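Local atomic coordinates of DegV family protein (Thermus thermophilus, PDB entry 2DT8), a protein that binds fatty acids such as palmitic acid and also carries a zinc ion. Residues A[124-132]-A[142-153]; A[177-187]-A[197-207]. One frame throughout, in Å; residues are numbered along the deposited sequence.

Contact 1 (124-132 with 142-153) and contact 2 (177-187 with 197-207) follow one another along the chain, the first closing before the second opens. Their centres lie about 31 Å apart and their nearest atoms about 11 Å, so they do not touch. Contact 1 is a buried helix pair with strands 3-8, 82-87 and 273-279 beside it; contact 2 is a partly exposed hairpin base near strands 154-158 and 273-279. The two thus share strand 273-279 as a neighbour. Both stand back from the bound palmitic acid, which is about 9 Å from the side chain of M124 and about 11 Å from that of V187, and both lie away from the zinc site of E67 and E105.

Contact 1 (A[124-132]-A[142-153]); sequences MMVLRAKEL and VLAELERLRRDH
M125 and A129 meet L146 and V142 in an antiparallel pair of helices, whose axes approach to 9.9 Å with their directions 151° apart. The small A129 lets the backbones come near, its CB 3.8 Å from CG1 of V142. M125, a selenomethionine, suits a longer reach: CG stands beside the backbone N and anti to the carbonyl carbon (chi1 -63°), and the chain then runs extended, carrying CE to 3.8 Å from H153 ND1. That imidazole is itself fixed by its ND1, which donates to L149 O within the ring plane.

At one margin R128 grips E145 side-on, NE and NH2 both reaching OE2; NE lies 2.9 Å from that oxygen, on its anti side but tilted out of the carboxylate plane, and NH2 comes from above the plane. The guanidinium and carboxylate planes stand 65° apart. R148 holds the same carboxylate from its own helix, while E131 takes R128 NH1 and also pairs with R226. An alanine in place of E145 would probably leave R128 and R148, with their NH2 atoms 4.8 Å apart, without the negative charge between them. Alongside the bridge, L132 CD1 rests 3.7 Å from CG of E145.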
loop_
_atom_site.group_PDB
_atom_site.type_symbol
_atom_site.label_atom_id
_atom_site.label_comp_id
_atom_site.label_asym_id
_atom_site.label_seq_id
_atom_site.Cartn_x
_atom_site.Cartn_y
_atom_site.Cartn_z
HETATM N N MSE A 124 -4.518 -2.182 5.258
HETATM C CA MSE A 124 -5.048 -1.903 6.596
HETATM C C MSE A 124 -6.491 -1.428 6.518
HETATM O O MSE A 124 -7.282 -1.699 7.423
HETATM C CB MSE A 124 -4.204 -0.857 7.330
HETATM C CG MSE A 124 -4.327 0.542 6.775
HETATM SE SE MSE A 124 -3.018 1.702 7.588
HETATM C CE MSE A 124 -3.765 3.374 6.996
HETATM N N MSE A 125 -6.842 -0.723 5.442
HETATM C CA MSE A 125 -8.218 -0.260 5.289
HETATM C C MSE A 125 -9.121 -1.445 4.938
HETATM O O MSE A 125 -10.272 -1.514 5.372
HETATM C CB MSE A 125 -8.300 0.834 4.228
HETATM C CG MSE A 125 -7.502 2.054 4.620
HETATM SE SE MSE A 125 -7.883 3.564 3.517
HETATM C CE MSE A 125 -6.352 4.639 3.912
ATOM N N VAL A 126 -8.606 -2.386 4.152
ATOM C CA VAL A 126 -9.370 -3.583 3.819
ATOM C C VAL A 126 -9.653 -4.343 5.118
ATOM O O VAL A 126 -10.774 -4.778 5.360
ATOM C CB VAL A 126 -8.577 -4.493 2.846
ATOM C CG1 VAL A 126 -9.247 -5.844 2.709
ATOM C CG2 VAL A 126 -8.473 -3.825 1.504
ATOM N N LEU A 127 -8.633 -4.482 5.959
ATOM C CA LEU A 127 -8.802 -5.180 7.224
ATOM C C LEU A 127 -9.784 -4.454 8.147
ATOM O O LEU A 127 -10.585 -5.095 8.824
ATOM C CB LEU A 127 -7.448 -5.345 7.918
ATOM C CG LEU A 127 -6.453 -6.256 7.188
ATOM C CD1 LEU A 127 -5.125 -6.225 7.931
ATOM C CD2 LEU A 127 -6.978 -7.687 7.088
ATOM N N ARG A 128 -9.743 -3.124 8.166
ATOM C CA ARG A 128 -10.657 -2.368 9.026
ATOM C C ARG A 128 -12.092 -2.542 8.528
ATOM O O ARG A 128 -13.012 -2.725 9.327
ATOM C CB ARG A 128 -10.277 -0.891 9.031
ATOM C CG ARG A 128 -11.201 0.009 9.850
ATOM C CD ARG A 128 -11.314 -0.431 11.296
ATOM N NE ARG A 128 -12.003 0.599 12.080
ATOM C CZ ARG A 128 -12.561 0.389 13.269
ATOM N NH1 ARG A 128 -12.520 -0.813 13.822
ATOM N NH2 ARG A 128 -13.165 1.385 13.906
ATOM N N ALA A 129 -12.282 -2.498 7.210
ATOM C CA ALA A 129 -13.614 -2.679 6.641
ATOM C C ALA A 129 -14.136 -4.077 6.993
ATOM O O ALA A 129 -15.291 -4.244 7.385
ATOM C CB ALA A 129 -13.564 -2.494 5.115
ATOM N N LYS A 130 -13.276 -5.080 6.868
ATOM C CA LYS A 130 -13.664 -6.451 7.185
ATOM C C LYS A 130 -14.074 -6.588 8.652
ATOM O O LYS A 130 -15.070 -7.237 8.968
ATOM C CB LYS A 130 -12.503 -7.403 6.897
ATOM C CG LYS A 130 -12.691 -8.764 7.541
ATOM C CD LYS A 130 -13.485 -9.728 6.671
ATOM C CE LYS A 130 -14.587 -9.059 5.869
ATOM N NZ LYS A 130 -15.265 -10.052 4.996
ATOM N N GLU A 131 -13.281 -5.993 9.534
ATOM C CA GLU A 131 -13.545 -6.014 10.970
ATOM C C GLU A 131 -14.960 -5.493 11.237
ATOM O O GLU A 131 -15.747 -6.111 11.967
ATOM C CB GLU A 131 -12.503 -5.148 11.682
ATOM C CG GLU A 131 -12.701 -5.015 13.182
ATOM C CD GLU A 131 -11.585 -4.238 13.834
ATOM O OE1 GLU A 131 -11.148 -3.215 13.259
ATOM O OE2 GLU A 131 -11.148 -4.646 14.930
ATOM N N LEU A 132 -15.297 -4.366 10.624
ATOM C CA LEU A 132 -16.620 -3.786 10.819
ATOM C C LEU A 132 -17.727 -4.608 10.167
ATOM O O LEU A 132 -18.790 -4.809 10.763
ATOM C CB LEU A 132 -16.642 -2.348 10.289
ATOM C CG LEU A 132 -15.710 -1.394 11.049
ATOM C CD1 LEU A 132 -15.724 -0.028 10.383
ATOM C CD2 LEU A 132 -16.158 -1.281 12.504
ATOM N N VAL A 142 -19.442 1.633 7.143
ATOM C CA VAL A 142 -18.103 1.265 6.720
ATOM C C VAL A 142 -17.497 2.320 5.790
ATOM O O VAL A 142 -16.325 2.677 5.941
ATOM C CB VAL A 142 -18.126 -0.123 6.038
ATOM C CG1 VAL A 142 -16.755 -0.462 5.454
ATOM C CG2 VAL A 142 -18.512 -1.174 7.070
ATOM N N LEU A 143 -18.287 2.830 4.848
ATOM C CA LEU A 143 -17.768 3.854 3.938
ATOM C C LEU A 143 -17.433 5.124 4.707
ATOM O O LEU A 143 -16.489 5.826 4.366
ATOM C CB LEU A 143 -18.768 4.176 2.817
ATOM C CG LEU A 143 -18.991 3.069 1.777
ATOM C CD1 LEU A 143 -20.146 3.435 0.864
ATOM C CD2 LEU A 143 -17.718 2.856 0.961
ATOM N N ALA A 144 -18.194 5.418 5.759
ATOM C CA ALA A 144 -17.912 6.605 6.549
ATOM C C ALA A 144 -16.576 6.440 7.273
ATOM O O ALA A 144 -15.785 7.382 7.365
ATOM C CB ALA A 144 -19.048 6.855 7.557
ATOM N N GLU A 145 -16.343 5.239 7.802
ATOM C CA GLU A 145 -15.091 4.961 8.497
ATOM C C GLU A 145 -13.921 4.999 7.509
ATOM O O GLU A 145 -12.847 5.513 7.833
ATOM C CB GLU A 145 -15.161 3.599 9.195
ATOM C CG GLU A 145 -13.826 3.111 9.781
ATOM C CD GLU A 145 -13.345 3.887 11.002
ATOM O OE1 GLU A 145 -13.904 4.963 11.312
ATOM O OE2 GLU A 145 -12.382 3.418 11.657
ATOM N N LEU A 146 -14.125 4.466 6.306
ATOM C CA LEU A 146 -13.054 4.474 5.316
ATOM C C LEU A 146 -12.688 5.904 4.936
ATOM O O LEU A 146 -11.516 6.219 4.724
ATOM C CB LEU A 146 -13.459 3.674 4.078
ATOM C CG LEU A 146 -13.448 2.153 4.277
ATOM C CD1 LEU A 146 -14.042 1.458 3.060
ATOM C CD2 LEU A 146 -12.004 1.684 4.505
ATOM N N GLU A 147 -13.689 6.778 4.850
ATOM C CA GLU A 147 -13.417 8.175 4.525
ATOM C C GLU A 147 -12.612 8.822 5.662
ATOM O O GLU A 147 -11.703 9.627 5.410
ATOM C CB GLU A 147 -14.730 8.922 4.263
ATOM C CG GLU A 147 -14.597 10.426 4.010
ATOM C CD GLU A 147 -13.757 10.802 2.794
ATOM O OE1 GLU A 147 -13.425 9.922 1.976
ATOM O OE2 GLU A 147 -13.440 12.004 2.658
ATOM N N ARG A 148 -12.915 8.455 6.910
ATOM C CA ARG A 148 -12.164 8.998 8.034
ATOM C C ARG A 148 -10.704 8.578 7.911
ATOM O O ARG A 148 -9.805 9.386 8.108
ATOM C CB ARG A 148 -12.721 8.491 9.369
ATOM C CG ARG A 148 -12.010 9.065 10.594
ATOM C CD ARG A 148 -12.545 8.480 11.898
ATOM N NE ARG A 148 -12.162 7.084 12.126
ATOM C CZ ARG A 148 -11.023 6.690 12.688
ATOM N NH1 ARG A 148 -10.123 7.582 13.083
ATOM N NH2 ARG A 148 -10.792 5.394 12.861
ATOM N N LEU A 149 -10.474 7.305 7.589
ATOM C CA LEU A 149 -9.109 6.813 7.451
ATOM C C LEU A 149 -8.388 7.478 6.277
ATOM O O LEU A 149 -7.204 7.798 6.369
ATOM C CB LEU A 149 -9.099 5.290 7.278
ATOM C CG LEU A 149 -9.617 4.454 8.455
ATOM C CD1 LEU A 149 -9.190 2.996 8.254
ATOM C CD2 LEU A 149 -9.082 4.986 9.779
ATOM N N ARG A 150 -9.085 7.674 5.164
ATOM C CA ARG A 150 -8.448 8.325 4.029
ATOM C C ARG A 150 -7.930 9.712 4.444
ATOM O O ARG A 150 -6.804 10.108 4.109
ATOM C CB ARG A 150 -9.445 8.477 2.876
ATOM C CG ARG A 150 -8.849 9.189 1.650
ATOM C CD ARG A 150 -9.918 9.597 0.648
ATOM N NE ARG A 150 -10.751 10.709 1.109
ATOM C CZ ARG A 150 -10.354 11.983 1.159
ATOM N NH1 ARG A 150 -9.127 12.330 0.784
ATOM N NH2 ARG A 150 -11.195 12.923 1.578
ATOM N N ARG A 151 -8.734 10.443 5.228
ATOM C CA ARG A 151 -8.378 11.796 5.644
ATOM C C ARG A 151 -7.364 11.884 6.782
ATOM O O ARG A 151 -6.577 12.834 6.852
ATOM C CB ARG A 151 -9.639 12.550 6.075
ATOM C CG ARG A 151 -10.647 12.779 4.954
ATOM C CD ARG A 151 -11.908 13.477 5.468
ATOM N NE ARG A 151 -11.601 14.734 6.147
ATOM C CZ ARG A 151 -12.409 15.794 6.166
ATOM N NH1 ARG A 151 -13.548 15.781 5.480
ATOM N NH2 ARG A 151 -12.074 16.866 6.869
ATOM N N ASP A 152 -7.440 10.821 7.638
ATOM C CA ASP A 152 -6.591 10.782 8.812
ATOM C C ASP A 152 -5.805 9.485 8.992
ATOM O O ASP A 152 -6.287 8.520 9.581
ATOM C CB ASP A 152 -7.464 11.056 10.050
ATOM C CG ASP A 152 -6.685 11.017 11.362
ATOM O OD1 ASP A 152 -5.507 11.426 11.374
ATOM O OD2 ASP A 152 -7.263 10.597 12.394
ATOM N N HIS A 153 -4.603 9.455 8.431
ATOM C CA HIS A 153 -3.722 8.310 8.610
ATOM C C HIS A 153 -2.290 8.804 8.510
ATOM O O HIS A 153 -2.029 9.984 8.230
ATOM C CB HIS A 153 -4.017 7.152 7.629
ATOM C CG HIS A 153 -3.709 7.442 6.194
ATOM N ND1 HIS A 153 -4.680 7.806 5.286
ATOM C CD2 HIS A 153 -2.558 7.328 5.489
ATOM C CE1 HIS A 153 -4.141 7.898 4.083
ATOM N NE2 HIS A 153 -2.855 7.613 4.178
#

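Contact 2 (A[177-187]-A[197-207])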
loop_
_atom_site.group_PDB
_atom_site.type_symbol
_atom_site.label_atom_id
_atom_site.label_comp_id
_atom_site.label_asym_id
_atom_site.label_seq_id
_atom_site.Cartn_x
_atom_site.Cartn_y
_atom_site.Cartn_z
ATOM N N PHE A 177 13.775 16.304 -4.333
ATOM C CA PHE A 177 15.015 15.792 -3.759
ATOM C C PHE A 177 16.022 15.357 -4.812
ATOM O O PHE A 177 17.190 15.159 -4.499
ATOM C CB PHE A 177 14.742 14.601 -2.830
ATOM C CG PHE A 177 14.060 14.967 -1.538
ATOM C CD1 PHE A 177 14.100 16.272 -1.049
ATOM C CD2 PHE A 177 13.402 13.994 -0.792
ATOM C CE1 PHE A 177 13.494 16.601 0.165
ATOM C CE2 PHE A 177 12.793 14.311 0.424
ATOM C CZ PHE A 177 12.840 15.620 0.902
ATOM N N LEU A 178 15.578 15.195 -6.053
ATOM C CA LEU A 178 16.490 14.753 -7.106
ATOM C C LEU A 178 17.718 15.642 -7.169
ATOM O O LEU A 178 18.851 15.167 -7.066
ATOM C CB LEU A 178 15.794 14.756 -8.468
ATOM C CG LEU A 178 14.734 13.679 -8.704
ATOM C CD1 LEU A 178 14.214 13.801 -10.118
ATOM C CD2 LEU A 178 15.333 12.303 -8.491
ATOM N N GLY A 179 17.483 16.938 -7.325
ATOM C CA GLY A 179 18.585 17.876 -7.409
ATOM C C GLY A 179 18.994 18.563 -6.103
ATOM O O GLY A 179 19.614 19.618 -6.093
ATOM N N THR A 180 18.652 17.861 -5.011
ATOM C CA THR A 180 18.935 18.450 -3.716
ATOM C C THR A 180 19.259 17.433 -2.618
ATOM O O THR A 180 19.678 17.777 -1.521
ATOM C CB THR A 180 17.835 19.282 -3.201
ATOM O OG1 THR A 180 16.719 18.451 -2.857
ATOM C CG2 THR A 180 17.357 20.395 -4.119
ATOM N N LEU A 181 19.073 16.160 -3.010
ATOM C CA LEU A 181 19.306 15.115 -2.032
ATOM C C LEU A 181 20.730 14.643 -1.734
ATOM O O LEU A 181 21.043 14.174 -0.648
ATOM C CB LEU A 181 18.588 13.803 -2.545
ATOM C CG LEU A 181 18.556 12.641 -1.551
ATOM C CD1 LEU A 181 17.881 13.016 -0.229
ATOM C CD2 LEU A 181 17.809 11.420 -2.085
ATOM N N LEU A 182 21.571 14.827 -2.768
ATOM C CA LEU A 182 22.943 14.385 -2.605
ATOM C C LEU A 182 23.077 12.957 -2.069
ATOM O O LEU A 182 22.554 12.003 -2.631
ATOM C CB LEU A 182 23.729 15.517 -1.925
ATOM C CG LEU A 182 23.891 16.739 -2.839
ATOM C CD1 LEU A 182 24.299 17.965 -2.040
ATOM C CD2 LEU A 182 24.938 16.425 -3.893
ATOM N N ASN A 183 23.777 12.740 -1.113
ATOM C CA ASN A 183 24.055 11.546 -0.339
ATOM C C ASN A 183 23.177 11.297 0.890
ATOM O O ASN A 183 23.293 10.288 1.574
ATOM C CB ASN A 183 25.525 11.509 -0.052
ATOM C CG ASN A 183 26.398 11.399 -1.295
ATOM O OD1 ASN A 183 26.113 10.609 -2.199
ATOM N ND2 ASN A 183 27.468 12.185 -1.341
ATOM N N LEU A 184 22.278 12.274 1.099
ATOM C CA LEU A 184 21.413 12.153 2.257
ATOM C C LEU A 184 20.282 11.080 2.118
ATOM O O LEU A 184 20.047 10.646 0.988
ATOM C CB LEU A 184 20.649 13.504 2.570
ATOM C CG LEU A 184 21.509 14.699 2.968
ATOM C CD1 LEU A 184 20.674 15.962 2.858
ATOM C CD2 LEU A 184 22.021 14.500 4.382
ATOM N N LYS A 185 19.645 10.637 3.204
ATOM C CA LYS A 185 18.590 9.623 3.104
ATOM C C LYS A 185 17.267 10.360 3.026
ATOM O O LYS A 185 16.987 11.215 3.858
ATOM C CB LYS A 185 18.579 8.697 4.323
ATOM C CG LYS A 185 19.920 8.043 4.623
ATOM C CD LYS A 185 20.513 7.325 3.415
ATOM C CE LYS A 185 21.877 6.746 3.776
ATOM N NZ LYS A 185 22.518 6.059 2.625
ATOM N N PRO A 186 16.432 10.040 2.029
ATOM C CA PRO A 186 15.138 10.707 1.874
ATOM C C PRO A 186 14.037 10.111 2.734
ATOM O O PRO A 186 13.991 8.900 2.945
ATOM C CB PRO A 186 14.842 10.524 0.393
ATOM C CG PRO A 186 15.359 9.125 0.144
ATOM C CD PRO A 186 16.687 9.112 0.908
ATOM N N VAL A 187 13.172 10.975 3.252
ATOM C CA VAL A 187 12.029 10.521 4.031
ATOM C C VAL A 187 10.836 11.013 3.230
ATOM O O VAL A 187 10.711 12.208 2.935
ATOM C CB VAL A 187 12.032 11.103 5.450
ATOM C CG1 VAL A 187 10.787 10.640 6.199
ATOM C CG2 VAL A 187 13.289 10.631 6.186
ATOM N N ALA A 197 7.525 14.834 -0.503
ATOM C CA ALA A 197 8.737 14.848 0.303
ATOM C C ALA A 197 8.384 15.112 1.761
ATOM O O ALA A 197 7.451 15.868 2.057
ATOM C CB ALA A 197 9.687 15.924 -0.213
ATOM N N ALA A 198 9.135 14.489 2.668
ATOM C CA ALA A 198 8.916 14.649 4.096
ATOM C C ALA A 198 10.224 14.679 4.881
ATOM O O ALA A 198 10.318 14.090 5.961
ATOM C CB ALA A 198 8.028 13.529 4.620
ATOM N N GLY A 199 11.238 15.324 4.323
ATOM C CA GLY A 199 12.505 15.448 5.027
ATOM C C GLY A 199 13.664 14.631 4.489
ATOM O O GLY A 199 13.492 13.762 3.634
ATOM N N ARG A 200 14.857 14.932 4.997
ATOM C CA ARG A 200 16.092 14.254 4.617
ATOM C C ARG A 200 16.974 14.169 5.857
ATOM O O ARG A 200 16.942 15.059 6.701
ATOM C CB ARG A 200 16.829 15.037 3.533
ATOM C CG ARG A 200 16.131 15.058 2.197
ATOM C CD ARG A 200 16.789 16.070 1.283
ATOM N NE ARG A 200 16.686 17.418 1.833
ATOM C CZ ARG A 200 17.223 18.495 1.272
ATOM N NH1 ARG A 200 17.903 18.382 0.142
ATOM N NH2 ARG A 200 17.081 19.684 1.844
ATOM N N ALA A 201 17.768 13.110 5.961
ATOM C CA ALA A 201 18.625 12.942 7.129
ATOM C C ALA A 201 19.982 12.334 6.769
ATOM O O ALA A 201 20.131 11.621 5.785
ATOM C CB ALA A 201 17.927 12.057 8.160
ATOM N N ARG A 202 20.990 12.737 7.493
ATOM C CA ARG A 202 22.287 12.109 7.330
ATOM C C ARG A 202 22.382 10.785 8.140
ATOM O O ARG A 202 22.651 10.769 9.333
ATOM C CB ARG A 202 23.446 13.046 7.840
ATOM C CG ARG A 202 24.844 12.498 7.688
ATOM C CD ARG A 202 25.898 13.455 8.221
ATOM N NE ARG A 202 27.149 13.354 7.470
ATOM C CZ ARG A 202 27.402 12.037 7.577
ATOM N NH1 ARG A 202 27.500 11.288 8.662
ATOM N NH2 ARG A 202 27.869 11.589 6.409
ATOM N N GLY A 203 22.297 9.730 7.282
ATOM C CA GLY A 203 22.332 8.401 7.861
ATOM C C GLY A 203 20.981 7.740 8.143
ATOM O O GLY A 203 19.976 8.397 8.383
ATOM N N GLU A 204 21.034 6.397 8.096
ATOM C CA GLU A 204 19.806 5.667 8.349
ATOM C C GLU A 204 19.136 5.916 9.724
ATOM O O GLU A 204 17.928 6.042 9.870
ATOM C CB GLU A 204 20.041 4.117 8.146
ATOM C CG GLU A 204 18.876 3.175 8.426
ATOM C CD GLU A 204 19.330 1.732 8.587
ATOM O OE1 GLU A 204 19.745 1.123 7.576
ATOM O OE2 GLU A 204 19.276 1.214 9.722
ATOM N N LYS A 205 20.050 6.005 10.708
ATOM C CA LYS A 205 19.569 6.301 12.044
ATOM C C LYS A 205 18.802 7.611 12.240
ATOM O O LYS A 205 17.742 7.655 12.850
ATOM C CB LYS A 205 20.743 6.285 13.121
ATOM C CG LYS A 205 20.334 6.530 14.564
ATOM C CD LYS A 205 21.498 6.297 15.517
ATOM C CE LYS A 205 21.071 6.510 16.969
ATOM N NZ LYS A 205 22.171 6.226 17.943
ATOM N N LYS A 206 19.423 8.670 11.690
ATOM C CA LYS A 206 18.775 9.962 11.803
ATOM C C LYS A 206 17.432 9.987 11.043
ATOM O O LYS A 206 16.456 10.629 11.411
ATOM C CB LYS A 206 19.667 11.199 11.415
ATOM C CG LYS A 206 20.722 11.557 12.454
ATOM C CD LYS A 206 21.567 12.745 12.042
ATOM C CE LYS A 206 22.588 13.037 13.124
ATOM N NZ LYS A 206 21.925 12.995 14.459
ATOM N N ALA A 207 17.479 9.221 9.939
ATOM C CA ALA A 207 16.258 9.074 9.170
ATOM C C ALA A 207 15.119 8.436 9.982
ATOM O O ALA A 207 13.961 8.882 9.966
ATOM C CB ALA A 207 16.482 8.209 7.897
HETATM O O HOH W 1 23.184 9.922 4.585
#
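K185 and A201 form an antiparallel hydrogen-bonded pair near the open end of a beta hairpin, strands 185-191 and 194-201. K185 N donates to A201 O at 2.8 Å, nearly straight at 173°, and A201 N returns the bond to K185 O. P186, which has no N-H to give, fits the non-hydrogen-bonded pair with R200, where R200 CA makes a CA-H...O contact with K185 O. Farther along, A198 and G199 both face V187 in a classic beta bulge: V187 N donates to G199 O, while V187 O receives A198 N. Glycine suits the bulge because, at its backbone angles, a CB would be jammed against the preceding carbonyl oxygen.

Apolar contacts gather on R200 and F177. The ring takes R200 CG over one face, a CH-pi contact with CG 3.7 Å from the F177 ring centroid, and A197 CB over the other, 3.4 Å from F177 CZ. Alanine's single methyl suits this close approach to the ring. R200 bends at chi3 (-62°), which turns its guanidinium to lie within 4° of parallel to the F177 ring. L181 CD1 packs 3.6 Å from R200 CD, and L184 CD1 sits over a guanidinium face. Beyond the strands, K185 CB approaches A207 CB at 4.2 Å; the methyl of A207 allows helix 204-219 to lie close.

Polar links at the outer end run through the backbone. A type II' turn from L181 to L184 leads into strand 185-191, and G203, at the N-cap position of helix 204-219, takes backbone angles that again call for glycine. One water joins these two bends: it donates to N183 O and accepts from G203 N, whose nitrogen is 2.8 Å from the water oxygen.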